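Local coordinates for DivIVA (Staphylococcus aureus, PDB 7O39), which probably acts in cell division as a scaffold or molecular ruler of the divisome; this chain is its N-terminal domain, including part of a predicted coiled coil, at residues Gly20-Pro23 and Thr24-Ala27. Numbering follows the deposited sequence.
Sequences GLEP and TEVA
An N-cap begins the long helix 23-53 of the DivIVA N-terminal domain, and Glu22 supplies it by folding its side chain back over the first turn. One carboxylate oxygen, OE1 of Glu22, takes two backbone N-H groups: a weak, strongly bent bond from Thr24 N at 2.8 Å and a straighter one from Glu25 N at 2.9 Å, which meets OE1 nearly along its C-O axis. Glutamate is one methylene longer than the aspartate common at N-caps, and a bend at chi2 (-60°) takes up the extra length, returning the carboxylate to the amides. Its negative charge probably also interacts favourably with the positive end of the helix dipole. A water lies 2.7 Å from Thr24 OG1 and implausibly close to Glu22 OE2, so that a bridge between the two side chains is doubtful.

Pro23 fits the first helical position well: its ring fixes phi near -65°, and it has no N-H to leave without a partner. Regular helical bonding then takes over, with Val26 N reaching Glu22 O at 3.2 Å and Ala27 N reaching Pro23 O at 2.9 Å.

The side chains of Glu25 and Glu22 cross at about a right angle, Glu25 CD 3.7 Å from Glu22 CB. Thus the aliphatic part of Glu22 faces the Glu25 carboxylate, while the nearest charged oxygens stay 4.7 Å apart, OE1 of Glu22 from OE2 of Glu25; the latter is hydrogen-bonded to Ser15 of the second subunit. On the buried side, Val26 CG2 meets Leu21 CB at 3.8 Å, two branched apolar residues joining strand 20-21 to the helix. Gly20 and Leu21 pair with an antiparallel strand of the second subunit, and Phe14 of that subunit packs on Val26.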
loop_
_atom_site.group_PDB
_atom_site.type_symbol
_atom_site.label_atom_id
_atom_site.label_comp_id
_atom_site.label_asym_id
_atom_site.label_seq_id
_atom_site.Cartn_x
_atom_site.Cartn_y
_atom_site.Cartn_z
ATOM N N GLY A 20 2.350 -6.544 21.242
ATOM C CA GLY A 20 2.358 -6.365 19.810
ATOM C C GLY A 20 1.900 -4.987 19.431
ATOM O O GLY A 20 1.837 -4.084 20.258
ATOM N N LEU A 21 1.584 -4.818 18.156
ATOM C CA LEU A 21 1.234 -3.511 17.626
ATOM C C LEU A 21 -0.229 -3.183 17.902
ATOM O O LEU A 21 -1.107 -4.053 17.843
ATOM C CB LEU A 21 1.476 -3.491 16.115
ATOM C CG LEU A 21 2.857 -3.966 15.638
ATOM C CD1 LEU A 21 2.933 -3.803 14.114
ATOM C CD2 LEU A 21 3.998 -3.222 16.330
ATOM N N GLU A 22 -0.486 -1.920 18.205
ATOM C CA GLU A 22 -1.839 -1.430 18.443
ATOM C C GLU A 22 -2.732 -1.732 17.234
ATOM O O GLU A 22 -2.463 -1.220 16.128
ATOM C CB GLU A 22 -1.771 0.072 18.695
ATOM C CG GLU A 22 -2.818 0.587 19.650
ATOM C CD GLU A 22 -4.222 0.341 19.162
ATOM O OE1 GLU A 22 -4.535 0.730 18.022
ATOM O OE2 GLU A 22 -5.025 -0.231 19.922
ATOM N N PRO A 23 -3.788 -2.548 17.385
ATOM C CA PRO A 23 -4.515 -3.000 16.180
ATOM C C PRO A 23 -5.212 -1.893 15.413
ATOM O O PRO A 23 -5.273 -1.967 14.179
ATOM C CB PRO A 23 -5.498 -4.041 16.728
ATOM C CG PRO A 23 -4.819 -4.561 17.953
ATOM C CD PRO A 23 -4.161 -3.353 18.565
ATOM N N THR A 24 -5.748 -0.879 16.093
ATOM C CA THR A 24 -6.457 0.177 15.377
ATOM C C THR A 24 -5.489 1.083 14.621
ATOM O O THR A 24 -5.790 1.524 13.506
ATOM C CB THR A 24 -7.335 0.981 16.338
ATOM O OG1 THR A 24 -8.293 0.115 16.957
ATOM C CG2 THR A 24 -8.084 2.076 15.601
ATOM N N GLU A 25 -4.324 1.373 15.201
ATOM C CA GLU A 25 -3.323 2.141 14.469
ATOM C C GLU A 25 -2.938 1.430 13.186
ATOM O O GLU A 25 -2.808 2.059 12.125
ATOM C CB GLU A 25 -2.073 2.348 15.322
ATOM C CG GLU A 25 -2.254 3.252 16.528
ATOM C CD GLU A 25 -0.977 3.417 17.343
ATOM O OE1 GLU A 25 0.122 3.067 16.848
ATOM O OE2 GLU A 25 -1.085 3.896 18.492
ATOM N N VAL A 26 -2.745 0.114 13.265
ATOM C CA VAL A 26 -2.399 -0.654 12.072
ATOM C C VAL A 26 -3.542 -0.614 11.060
ATOM O O VAL A 26 -3.326 -0.353 9.870
ATOM C CB VAL A 26 -2.005 -2.095 12.449
ATOM C CG1 VAL A 26 -1.809 -2.948 11.191
ATOM C CG2 VAL A 26 -0.731 -2.101 13.290
ATOM N N ALA A 27 -4.777 -0.880 11.512
ATOM C CA ALA A 27 -5.923 -0.864 10.601
ATOM C C ALA A 27 -6.040 0.479 9.892
ATOM O O ALA A 27 -6.301 0.535 8.679
ATOM C CB ALA A 27 -7.216 -1.190 11.350
HETATM O O HOH W 1 -7.235 -0.901 19.192
#